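FYVE, RhoGEF and PH domain-containing protein 5 (Homo sapiens, PDB 3MPX) activates the small GTPase CDC42 by exchanging its bound GDP for GTP, and mediates CDC42 activation downstream of VEGF. Local coordinates at residues A[23-26]-A[27-30]; A[32-35]-A[36-40]; A[46-49]-A[50-54]; A[141-144]-A[145-149]; A[178-181]-A[182-185]. All blocks are in the same frame, centred on the assembly; numbering follows the deposited sequence.

Overall arrangement
All five contacts are short helical stretches, about two turns each, in the DH (RhoGEF) domain, the helical bundle that carries the exchange activity; none lies in the PH domain. Interactions 1, 2 and 3 follow one another along helix 21-59, with centres about 14 Å and then about 20 Å apart. Interaction 5, on helix 162-184, packs beside interaction 1, their centres about 10 Å apart, where Ile26 CD1 comes 3.3 Å from Asp182 O. Interactions 3 and 4 also touch, here methyl to methyl, Val52 CG1 3.7 Å from Leu144 CD1 (centres about 11 Å apart). The two pairs lie well apart, interactions 4 and 5 about 42 Å between centres, on opposite sides of the chain's centre.

Interaction 1: residues A[23-26]-A[27-30]; sequences ALVI and AQEL
This stretch belongs to the start of helix 21-59, the first long helix of the DH domain's helical bundle, and its side-chain contact is Leu24 against Gln28, one turn apart. Gln28 has CG anti to its carbonyl carbon (chi1 -70°) and runs extended from there, which carries the amide back along the helix toward Leu24 and Val25. Its OE1 lies 3.6 Å from Leu24 CD1, while NE2 comes 4.0 Å from Val25 CG2, so the amide meets two aliphatic branches by van der Waals packing. A flexible glutamine suits this exposed flank, its chain long enough to bring the amide across the leucine while the polar end stays near solvent. With an alanine in place of Leu24, the Gln28 amide would probably lose its main apolar support and be freer to swing, and Trp100, which Leu24 also touches, would be left less covered. On the bundle side, small Ala27 lets Leu97 of helix 66-98 come close, Ile26 packs on Leu179 of helix 162-184, and Leu30 reaches Leu93 and Tyr176. Backbone bonds of the i to i+4 kind hold the stretch: Gln28 N donates to Leu24 O at 3.1 Å, and Leu30 N to Ile26 O at 2.8 Å.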
loop_
_atom_site.group_PDB
_atom_site.type_symbol
_atom_site.label_atom_id
_atom_site.label_comp_id
_atom_site.label_asym_id
_atom_site.label_seq_id
_atom_site.Cartn_x
_atom_site.Cartn_y
_atom_site.Cartn_z
ATOM N N ALA A 23 18.686 12.177 2.425
ATOM C CA ALA A 23 17.535 12.533 3.265
ATOM C C ALA A 23 16.769 13.716 2.656
ATOM O O ALA A 23 15.549 13.801 2.799
ATOM C CB ALA A 23 17.995 12.862 4.674
ATOM N N LEU A 24 17.483 14.609 1.936
ATOM C CA LEU A 24 16.861 15.751 1.272
ATOM C C LEU A 24 15.910 15.269 0.162
ATOM O O LEU A 24 14.773 15.746 0.102
ATOM C CB LEU A 24 17.911 16.751 0.738
ATOM C CG LEU A 24 17.405 17.928 -0.139
ATOM C CD1 LEU A 24 16.282 18.741 0.547
ATOM C CD2 LEU A 24 18.546 18.828 -0.524
ATOM N N VAL A 25 16.349 14.311 -0.672
ATOM C CA VAL A 25 15.544 13.768 -1.766
ATOM C C VAL A 25 14.301 13.002 -1.223
ATOM O O VAL A 25 13.253 12.986 -1.884
ATOM C CB VAL A 25 16.443 12.903 -2.692
ATOM C CG1 VAL A 25 15.665 11.809 -3.415
ATOM C CG2 VAL A 25 17.187 13.772 -3.684
ATOM N N ILE A 26 14.420 12.368 -0.038
ATOM C CA ILE A 26 13.316 11.622 0.567
ATOM C C ILE A 26 12.212 12.603 1.074
ATOM O O ILE A 26 11.028 12.317 0.891
ATOM C CB ILE A 26 13.822 10.630 1.649
ATOM C CG1 ILE A 26 14.672 9.521 0.985
ATOM C CG2 ILE A 26 12.654 10.017 2.454
ATOM C CD1 ILE A 26 15.644 8.827 1.884
ATOM N N ALA A 27 12.597 13.771 1.631
ATOM C CA ALA A 27 11.636 14.764 2.098
ATOM C C ALA A 27 10.952 15.368 0.909
ATOM O O ALA A 27 9.753 15.622 0.956
ATOM C CB ALA A 27 12.335 15.833 2.906
ATOM N N GLN A 28 11.698 15.529 -0.200
ATOM C CA GLN A 28 11.163 16.005 -1.475
ATOM C C GLN A 28 10.181 14.934 -2.007
ATOM O O GLN A 28 9.088 15.300 -2.430
ATOM C CB GLN A 28 12.296 16.298 -2.472
ATOM C CG GLN A 28 13.136 17.519 -2.090
ATOM C CD GLN A 28 14.327 17.847 -2.980
ATOM O OE1 GLN A 28 14.938 18.919 -2.828
ATOM N NE2 GLN A 28 14.703 16.960 -3.918
ATOM N N GLU A 29 10.529 13.615 -1.884
ATOM C CA GLU A 29 9.675 12.478 -2.274
ATOM C C GLU A 29 8.402 12.455 -1.433
ATOM O O GLU A 29 7.333 12.090 -1.925
ATOM C CB GLU A 29 10.421 11.140 -2.123
ATOM C CG GLU A 29 9.822 10.016 -2.961
ATOM C CD GLU A 29 10.093 8.578 -2.533
ATOM O OE1 GLU A 29 9.159 7.747 -2.645
ATOM O OE2 GLU A 29 11.236 8.273 -2.114
ATOM N N LEU A 30 8.526 12.858 -0.166
ATOM C CA LEU A 30 7.430 12.923 0.781
ATOM C C LEU A 30 6.507 14.071 0.424
ATOM O O LEU A 30 5.297 13.865 0.398
ATOM C CB LEU A 30 7.984 13.069 2.204
ATOM C CG LEU A 30 6.988 13.023 3.356
ATOM C CD1 LEU A 30 6.345 11.637 3.506
ATOM C CD2 LEU A 30 7.638 13.527 4.645
#

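Interaction 2: residues A[32-35]-A[36-40]; sequences SSEK and AYVEM
A local contact along one face of an alpha helix, in which Glu34 meets Tyr37 and Val38 three and four residues on, lies in helix 21-59 where this helix of the DH bundle is packed between helices 66-98 and 162-184. The Glu34 chain leaves with CG anti to the backbone N (chi1 -167°) and bends at chi2 (68°), which brings OE2 alongside the next turn. There OE2 stands at the edge of the Tyr37 ring, near its plane and 3.9 Å from CD2, with carboxylate and ring planes 62° apart. An oxygen at that rim, near the slightly positive ring hydrogens, is likely to be mildly favourable. OE2 also lies 4.1 Å from Val38 CG2.

The carboxylate is buried, and its polar partners come from the neighbouring helices: OE1 takes a salt bridge from Arg172 and a hydrogen bond with Tyr176 OH, while OE2 is hydrogen-bonded to His86 ND1. Such company would be expected to favour the charged form of the acid. Tyr37 suits its place because its ring meets that of His86 edge-to-face and its hydroxyl reaches the carbonyl of Val169. Val38, branched and apolar, fills against Leu90 and Gln87.

Lys35 and Glu39 are exposed, as suits their long charged chains, and the Lys35 chain also touches Leu90 of helix 66-98. Between them runs the backbone bond from Glu39 N to Lys35 O, 3.0 Å long, and Val38 N reaches Glu34 O at 2.9 Å.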
loop_
_atom_site.group_PDB
_atom_site.type_symbol
_atom_site.label_atom_id
_atom_site.label_comp_id
_atom_site.label_asym_id
_atom_site.label_seq_id
_atom_site.Cartn_x
_atom_site.Cartn_y
_atom_site.Cartn_z
ATOM N N SER A 32 6.152 15.713 -2.649
ATOM C CA SER A 32 5.535 15.497 -3.959
ATOM C C SER A 32 4.361 14.522 -3.886
ATOM O O SER A 32 3.287 14.801 -4.453
ATOM C CB SER A 32 6.573 15.037 -4.983
ATOM O OG SER A 32 7.531 14.142 -4.443
ATOM N N SER A 33 4.574 13.387 -3.164
ATOM C CA SER A 33 3.569 12.349 -2.936
ATOM C C SER A 33 2.468 12.855 -1.998
ATOM O O SER A 33 1.311 12.453 -2.160
ATOM C CB SER A 33 4.206 11.069 -2.405
ATOM O OG SER A 33 4.833 11.250 -1.150
ATOM N N GLU A 34 2.806 13.751 -1.047
ATOM C CA GLU A 34 1.782 14.333 -0.187
ATOM C C GLU A 34 0.832 15.205 -1.020
ATOM O O GLU A 34 -0.375 15.067 -0.847
ATOM C CB GLU A 34 2.366 15.124 0.991
ATOM C CG GLU A 34 1.328 15.462 2.051
ATOM C CD GLU A 34 0.747 14.318 2.871
ATOM O OE1 GLU A 34 1.383 13.244 2.965
ATOM O OE2 GLU A 34 -0.342 14.514 3.454
ATOM N N LYS A 35 1.366 16.058 -1.945
ATOM C CA LYS A 35 0.576 16.913 -2.849
ATOM C C LYS A 35 -0.447 16.049 -3.583
ATOM O O LYS A 35 -1.650 16.323 -3.527
ATOM C CB LYS A 35 1.465 17.616 -3.896
ATOM C CG LYS A 35 2.429 18.616 -3.321
ATOM C CD LYS A 35 3.030 19.512 -4.376
ATOM C CE LYS A 35 4.077 20.436 -3.781
ATOM N NZ LYS A 35 5.393 20.352 -4.489
ATOM N N ALA A 36 0.035 14.977 -4.233
ATOM C CA ALA A 36 -0.798 14.037 -4.985
ATOM C C ALA A 36 -1.894 13.394 -4.131
ATOM O O ALA A 36 -2.977 13.112 -4.653
ATOM C CB ALA A 36 0.075 12.968 -5.597
ATOM N N TYR A 37 -1.604 13.169 -2.824
ATOM C CA TYR A 37 -2.497 12.563 -1.847
ATOM C C TYR A 37 -3.592 13.531 -1.415
ATOM O O TYR A 37 -4.749 13.121 -1.262
ATOM C CB TYR A 37 -1.692 12.085 -0.638
ATOM C CG TYR A 37 -2.509 11.364 0.409
ATOM C CD1 TYR A 37 -3.126 10.142 0.125
ATOM C CD2 TYR A 37 -2.657 11.890 1.691
ATOM C CE1 TYR A 37 -3.879 9.469 1.090
ATOM C CE2 TYR A 37 -3.386 11.214 2.672
ATOM C CZ TYR A 37 -3.994 10.004 2.366
ATOM O OH TYR A 37 -4.686 9.321 3.329
ATOM N N VAL A 38 -3.224 14.814 -1.225
ATOM C CA VAL A 38 -4.119 15.900 -0.815
ATOM C C VAL A 38 -5.091 16.213 -1.969
ATOM O O VAL A 38 -6.281 16.411 -1.728
ATOM C CB VAL A 38 -3.313 17.117 -0.316
ATOM C CG1 VAL A 38 -4.195 18.349 -0.162
ATOM C CG2 VAL A 38 -2.629 16.788 1.003
ATOM N N GLU A 39 -4.595 16.153 -3.218
ATOM C CA GLU A 39 -5.368 16.315 -4.455
ATOM C C GLU A 39 -6.401 15.165 -4.525
ATOM O O GLU A 39 -7.563 15.384 -4.872
ATOM C CB GLU A 39 -4.395 16.262 -5.659
ATOM C CG GLU A 39 -5.030 16.159 -7.046
ATOM C CD GLU A 39 -5.398 17.450 -7.757
ATOM O OE1 GLU A 39 -5.895 17.361 -8.905
ATOM O OE2 GLU A 39 -5.195 18.545 -7.180
HETATM N N MSE A 40 -5.973 13.954 -4.161
HETATM C CA MSE A 40 -6.803 12.771 -4.154
HETATM C C MSE A 40 -7.851 12.851 -3.063
HETATM O O MSE A 40 -9.001 12.497 -3.317
HETATM C CB MSE A 40 -5.927 11.519 -4.006
HETATM C CG MSE A 40 -6.689 10.217 -4.186
HETATM SE SE MSE A 40 -7.477 9.628 -2.499
HETATM C CE MSE A 40 -5.942 8.684 -1.770
#

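Interaction 3: residues A[46-49]-A[50-54]; sequences LDFH and GAVMR
His49 and Met53, one helical turn apart, make the aromatic part of this contact. Met53, present as selenomethionine, lays CG over one face of the imidazole, 3.7 Å from the ring centroid and 19° off its normal, a CH-pi contact. Its SE follows obliquely, 4.7 Å from the His49 ring centroid. CG reaches that face because it stands anti to the Met53 carbonyl carbon (chi1 -71°), and the selenomethionine chain then bends at chi2 and chi3, which leaves SE oblique to the ring. The imidazole itself is held from helix 66-98: ND1 is hydrogen-bonded to the carbonyl of Leu76, and Pro80 packs beside it. An alanine in place of His49 would probably leave the Leu76 carbonyl without this partner and Met53 CG without the ring surface it rests on.

The apolar part is Phe48 with Val52, whose side chains lie side by side and point the same way; Val52 CG2 sits over one face of the phenyl ring, offset toward the rim, 4.1 Å from Phe48 CD1. Both pack on Leu76 of helix 66-98 in the interior of the DH helical bundle. Phe48 also touches Leu79 there and Leu166 of helix 162-184, and meets the ring of Phe151 of helix 142-152. Large hydrophobic groups suit such a buried seam.

Among the backbone bonds, Met53 N donates to His49 O at 2.7 Å and Val52 N to Phe48 O at 2.9 Å. These carbonyls belong to the end of a wider pi-type turn at 46-49, which Gly50, without a side chain, follows.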
loop_
_atom_site.group_PDB
_atom_site.type_symbol
_atom_site.label_atom_id
_atom_site.label_comp_id
_atom_site.label_asym_id
_atom_site.label_seq_id
_atom_site.Cartn_x
_atom_site.Cartn_y
_atom_site.Cartn_z
ATOM N N LEU A 46 -15.280 15.737 -2.599
ATOM C CA LEU A 46 -16.223 16.386 -3.492
ATOM C C LEU A 46 -17.083 15.352 -4.203
ATOM O O LEU A 46 -18.303 15.487 -4.200
ATOM C CB LEU A 46 -15.487 17.277 -4.519
ATOM C CG LEU A 46 -16.358 18.136 -5.461
ATOM C CD1 LEU A 46 -16.872 19.400 -4.761
ATOM C CD2 LEU A 46 -15.579 18.561 -6.698
ATOM N N ASP A 47 -16.459 14.326 -4.799
ATOM C CA ASP A 47 -17.150 13.347 -5.632
ATOM C C ASP A 47 -17.656 12.101 -4.894
ATOM O O ASP A 47 -18.539 11.407 -5.414
ATOM C CB ASP A 47 -16.253 12.950 -6.819
ATOM C CG ASP A 47 -15.600 14.127 -7.553
ATOM O OD1 ASP A 47 -16.067 15.286 -7.374
ATOM O OD2 ASP A 47 -14.614 13.893 -8.296
ATOM N N PHE A 48 -17.105 11.797 -3.717
ATOM C CA PHE A 48 -17.565 10.626 -2.996
ATOM C C PHE A 48 -18.338 11.051 -1.755
ATOM O O PHE A 48 -19.549 10.872 -1.738
ATOM C CB PHE A 48 -16.421 9.654 -2.686
ATOM C CG PHE A 48 -16.822 8.451 -1.867
ATOM C CD1 PHE A 48 -17.568 7.425 -2.428
ATOM C CD2 PHE A 48 -16.440 8.338 -0.540
ATOM C CE1 PHE A 48 -17.924 6.312 -1.674
ATOM C CE2 PHE A 48 -16.791 7.222 0.210
ATOM C CZ PHE A 48 -17.533 6.216 -0.360
ATOM N N HIS A 49 -17.676 11.648 -0.754
ATOM C CA HIS A 49 -18.345 12.082 0.461
ATOM C C HIS A 49 -19.527 13.023 0.120
ATOM O O HIS A 49 -20.669 12.700 0.469
ATOM C CB HIS A 49 -17.331 12.714 1.428
ATOM C CG HIS A 49 -17.936 13.518 2.535
ATOM N ND1 HIS A 49 -18.012 13.027 3.819
ATOM C CD2 HIS A 49 -18.443 14.775 2.515
ATOM C CE1 HIS A 49 -18.587 13.976 4.536
ATOM N NE2 HIS A 49 -18.884 15.041 3.785
ATOM N N GLY A 50 -19.253 14.126 -0.589
ATOM C CA GLY A 50 -20.259 15.106 -0.987
ATOM C C GLY A 50 -21.475 14.512 -1.682
ATOM O O GLY A 50 -22.609 14.767 -1.267
ATOM N N ALA A 51 -21.247 13.674 -2.722
ATOM C CA ALA A 51 -22.318 13.032 -3.492
ATOM C C ALA A 51 -23.129 12.030 -2.661
ATOM O O ALA A 51 -24.343 11.917 -2.854
ATOM C CB ALA A 51 -21.747 12.359 -4.726
ATOM N N VAL A 52 -22.464 11.319 -1.735
ATOM C CA VAL A 52 -23.127 10.347 -0.866
ATOM C C VAL A 52 -23.908 11.095 0.235
ATOM O O VAL A 52 -25.057 10.732 0.502
ATOM C CB VAL A 52 -22.163 9.270 -0.328
ATOM C CG1 VAL A 52 -22.913 8.207 0.456
ATOM C CG2 VAL A 52 -21.387 8.623 -1.476
HETATM N N MSE A 53 -23.329 12.181 0.806
HETATM C CA MSE A 53 -24.025 13.006 1.803
HETATM C C MSE A 53 -25.318 13.568 1.180
HETATM O O MSE A 53 -26.393 13.403 1.767
HETATM C CB MSE A 53 -23.132 14.124 2.361
HETATM C CG MSE A 53 -22.015 13.618 3.280
HETATM SE SE MSE A 53 -22.559 12.358 4.710
HETATM C CE MSE A 53 -23.178 13.691 6.025
ATOM N N ARG A 54 -25.219 14.119 -0.059
ATOM C CA ARG A 54 -26.349 14.645 -0.835
ATOM C C ARG A 54 -27.423 13.565 -1.005
ATOM O O ARG A 54 -28.590 13.828 -0.704
ATOM C CB ARG A 54 -25.896 15.180 -2.214
ATOM C CG ARG A 54 -25.376 16.604 -2.196
ATOM C CD ARG A 54 -25.014 17.085 -3.589
ATOM N NE ARG A 54 -23.603 16.850 -3.904
ATOM C CZ ARG A 54 -23.159 16.305 -5.035
ATOM N NH1 ARG A 54 -21.857 16.136 -5.229
ATOM N NH2 ARG A 54 -24.015 15.919 -5.980
#

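Interaction 4: residues A[141-144]-A[145-149]; sequences SPRL and AAAVR
Arg143 arches over the small side chains of the turn that follows it, while Leu144 packs on the side of helix 142-152 that meets the rest of the DH bundle. The arginine leaves with CG anti to the backbone N and bends at chi2 (71°), which carries NH1 over the next turn to 4.0 Å from Ala146 CB. Ala147 N lies at the edge of the guanidinium, near its plane. Alanines suit these positions because a bare methyl lets the long chain fold past and lets helix 21-59 come close: Ala147 CB is 3.5 Å from Ala51 O. Leu144 packs on Met59 of that helix and on Cys138 of helix 117-138, and Val148, one turn on, reaches Leu134.

At the start of the helix Ser141 is the N-cap. Its OG, anti to the backbone N (chi1 171°), turns to the first turn and accepts from Leu144 N at 3.1 Å, and its carbonyl oxygen takes Ala145 N at 2.7 Å. Pro142, with no N-H to offer, fits the first helical position.

The cap satisfies an amide that the first turn leaves without a helical carbonyl, and the salt bridge from Arg143 NE to Asp58 ties this helix by charge, as well as by apolar packing, to helix 21-59.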
loop_
_atom_site.group_PDB
_atom_site.type_symbol
_atom_site.label_atom_id
_atom_site.label_comp_id
_atom_site.label_asym_id
_atom_site.label_seq_id
_atom_site.Cartn_x
_atom_site.Cartn_y
_atom_site.Cartn_z
ATOM N N SER A 141 -31.248 0.832 -3.539
ATOM C CA SER A 141 -31.313 2.269 -3.323
ATOM C C SER A 141 -30.874 3.016 -4.591
ATOM O O SER A 141 -29.709 3.411 -4.695
ATOM C CB SER A 141 -30.471 2.678 -2.116
ATOM O OG SER A 141 -30.340 4.086 -2.005
ATOM N N PRO A 142 -31.804 3.250 -5.545
ATOM C CA PRO A 142 -31.447 3.993 -6.766
ATOM C C PRO A 142 -30.648 5.280 -6.505
ATOM O O PRO A 142 -29.643 5.481 -7.162
ATOM C CB PRO A 142 -32.811 4.271 -7.410
ATOM C CG PRO A 142 -33.658 3.126 -6.984
ATOM C CD PRO A 142 -33.227 2.841 -5.572
ATOM N N ARG A 143 -31.046 6.097 -5.519
ATOM C CA ARG A 143 -30.368 7.342 -5.120
ATOM C C ARG A 143 -28.905 7.092 -4.656
ATOM O O ARG A 143 -28.001 7.823 -5.076
ATOM C CB ARG A 143 -31.183 8.049 -4.014
ATOM C CG ARG A 143 -30.727 9.455 -3.649
ATOM C CD ARG A 143 -31.028 10.481 -4.729
ATOM N NE ARG A 143 -30.118 11.623 -4.676
ATOM C CZ ARG A 143 -28.851 11.591 -5.085
ATOM N NH1 ARG A 143 -28.321 10.466 -5.541
ATOM N NH2 ARG A 143 -28.092 12.674 -4.995
ATOM N N LEU A 144 -28.679 6.090 -3.777
ATOM C CA LEU A 144 -27.327 5.785 -3.330
ATOM C C LEU A 144 -26.531 5.172 -4.499
ATOM O O LEU A 144 -25.357 5.533 -4.690
ATOM C CB LEU A 144 -27.317 4.869 -2.096
ATOM C CG LEU A 144 -25.959 4.735 -1.371
ATOM C CD1 LEU A 144 -25.646 5.953 -0.556
ATOM C CD2 LEU A 144 -25.934 3.515 -0.475
ATOM N N ALA A 145 -27.188 4.308 -5.322
ATOM C CA ALA A 145 -26.544 3.720 -6.486
ATOM C C ALA A 145 -26.097 4.818 -7.450
ATOM O O ALA A 145 -24.946 4.811 -7.857
ATOM C CB ALA A 145 -27.465 2.736 -7.171
ATOM N N ALA A 146 -26.954 5.818 -7.699
ATOM C CA ALA A 146 -26.689 6.977 -8.554
ATOM C C ALA A 146 -25.494 7.761 -8.041
ATOM O O ALA A 146 -24.728 8.263 -8.858
ATOM C CB ALA A 146 -27.914 7.883 -8.617
ATOM N N ALA A 147 -25.328 7.870 -6.697
ATOM C CA ALA A 147 -24.217 8.610 -6.096
ATOM C C ALA A 147 -22.910 7.851 -6.264
ATOM O O ALA A 147 -21.926 8.440 -6.714
ATOM C CB ALA A 147 -24.486 8.894 -4.625
ATOM N N VAL A 148 -22.916 6.540 -5.949
ATOM C CA VAL A 148 -21.730 5.694 -6.053
ATOM C C VAL A 148 -21.266 5.528 -7.514
ATOM O O VAL A 148 -20.066 5.690 -7.755
ATOM C CB VAL A 148 -21.885 4.365 -5.300
ATOM C CG1 VAL A 148 -20.708 3.437 -5.574
ATOM C CG2 VAL A 148 -21.983 4.642 -3.808
ATOM N N ARG A 149 -22.196 5.282 -8.480
ATOM C CA ARG A 149 -21.879 5.192 -9.923
ATOM C C ARG A 149 -21.094 6.442 -10.321
ATOM O O ARG A 149 -19.918 6.315 -10.673
ATOM C CB ARG A 149 -23.155 5.117 -10.790
ATOM C CG ARG A 149 -23.846 3.757 -10.825
ATOM C CD ARG A 149 -24.805 3.604 -11.996
ATOM N NE ARG A 149 -25.797 4.678 -12.100
ATOM C CZ ARG A 149 -26.957 4.716 -11.445
ATOM N NH1 ARG A 149 -27.279 3.750 -10.590
ATOM N NH2 ARG A 149 -27.797 5.731 -11.629
#

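Interaction 5: residues A[178-181]-A[182-185]; sequences VLLT and DYLN
Leu180 CD2 and Tyr183 CD2 meet at 4.4 Å, a loose apolar contact three residues apart on helix 162-184 of the DH domain. The methyl approaches the ring obliquely. Tyr183 stands with CG anti to the backbone N (chi1 -178°), and its ring leads away from this turn toward neighbouring parts of the bundle. On another side Asp182 CB rests 3.5 Å from Leu179 O, and the Asn185 amide lies beside Thr181 O.

Backbone bonds keep these groups in step: Tyr183 N donates to Leu179 O at 2.8 Å, Leu184 N to Leu180 O at 2.9 Å, and Asn185 N to Thr181 O at 3.3 Å.

Farther out, Leu180 packs on Ile204 and Tyr183 on Thr197 of helix 192-214, and Trp100 also touches the tyrosine. Leu179 covers Leu30 of helix 21-59, a buried place that suits a plain aliphatic chain. Thr181, more open, turns OG1 to the carbonyl of Gln177 in its own helix.

The polar ends of Tyr183 and Asp182 are paired with other elements: Tyr183 OH is hydrogen-bonded to Glu193 and Asp182 OD2 to His229 NE2 of helix 218-230. The aspartate's negative charge would tend to favour a protonated histidine there.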
loop_
_atom_site.group_PDB
_atom_site.type_symbol
_atom_site.label_atom_id
_atom_site.label_comp_id
_atom_site.label_asym_id
_atom_site.label_seq_id
_atom_site.Cartn_x
_atom_site.Cartn_y
_atom_site.Cartn_z
ATOM N N VAL A 178 7.416 3.381 5.067
ATOM C CA VAL A 178 8.541 3.066 4.168
ATOM C C VAL A 178 9.441 4.301 3.930
ATOM O O VAL A 178 10.661 4.167 4.005
ATOM C CB VAL A 178 8.183 2.330 2.832
ATOM C CG1 VAL A 178 7.308 1.116 3.074
ATOM C CG2 VAL A 178 7.544 3.250 1.801
ATOM N N LEU A 179 8.847 5.483 3.682
ATOM C CA LEU A 179 9.601 6.714 3.448
ATOM C C LEU A 179 10.400 7.119 4.680
ATOM O O LEU A 179 11.589 7.438 4.550
ATOM C CB LEU A 179 8.674 7.876 3.034
ATOM C CG LEU A 179 8.326 7.981 1.557
ATOM C CD1 LEU A 179 6.886 8.370 1.371
ATOM C CD2 LEU A 179 9.189 9.010 0.876
ATOM N N LEU A 180 9.759 7.082 5.870
ATOM C CA LEU A 180 10.360 7.513 7.121
ATOM C C LEU A 180 11.475 6.598 7.574
ATOM O O LEU A 180 12.453 7.070 8.182
ATOM C CB LEU A 180 9.301 7.733 8.201
ATOM C CG LEU A 180 8.482 9.035 8.005
ATOM C CD1 LEU A 180 7.218 9.000 8.778
ATOM C CD2 LEU A 180 9.290 10.276 8.389
ATOM N N THR A 181 11.389 5.308 7.188
ATOM C CA THR A 181 12.452 4.329 7.436
ATOM C C THR A 181 13.633 4.620 6.486
ATOM O O THR A 181 14.774 4.505 6.913
ATOM C CB THR A 181 11.898 2.922 7.355
ATOM O OG1 THR A 181 10.913 2.813 8.385
ATOM C CG2 THR A 181 12.975 1.857 7.519
ATOM N N ASP A 182 13.374 5.059 5.241
ATOM C CA ASP A 182 14.465 5.419 4.339
ATOM C C ASP A 182 15.090 6.753 4.773
ATOM O O ASP A 182 16.281 6.979 4.574
ATOM C CB ASP A 182 14.001 5.443 2.884
ATOM C CG ASP A 182 14.170 4.088 2.225
ATOM O OD1 ASP A 182 15.101 3.941 1.397
ATOM O OD2 ASP A 182 13.408 3.154 2.577
ATOM N N TYR A 183 14.287 7.610 5.411
ATOM C CA TYR A 183 14.711 8.897 5.931
ATOM C C TYR A 183 15.615 8.713 7.149
ATOM O O TYR A 183 16.631 9.391 7.253
ATOM C CB TYR A 183 13.478 9.723 6.292
ATOM C CG TYR A 183 13.780 11.105 6.814
ATOM C CD1 TYR A 183 14.252 12.106 5.964
ATOM C CD2 TYR A 183 13.518 11.442 8.139
ATOM C CE1 TYR A 183 14.478 13.402 6.428
ATOM C CE2 TYR A 183 13.745 12.738 8.615
ATOM C CZ TYR A 183 14.234 13.710 7.758
ATOM O OH TYR A 183 14.467 14.976 8.231
ATOM N N LEU A 184 15.256 7.775 8.045
ATOM C CA LEU A 184 15.988 7.477 9.283
ATOM C C LEU A 184 17.385 6.912 8.992
ATOM O O LEU A 184 18.340 7.276 9.693
ATOM C CB LEU A 184 15.154 6.504 10.161
ATOM C CG LEU A 184 15.688 6.069 11.562
ATOM C CD1 LEU A 184 15.235 7.006 12.664
ATOM C CD2 LEU A 184 15.268 4.642 11.873
ATOM N N ASN A 185 17.504 6.037 7.954
ATOM C CA ASN A 185 18.770 5.397 7.550
ATOM C C ASN A 185 19.821 6.397 7.057
ATOM O O ASN A 185 21.005 6.061 7.011
ATOM C CB ASN A 185 18.553 4.324 6.491
ATOM C CG ASN A 185 17.667 3.201 6.914
ATOM O OD1 ASN A 185 17.493 2.914 8.098
ATOM N ND2 ASN A 185 17.049 2.570 5.936
#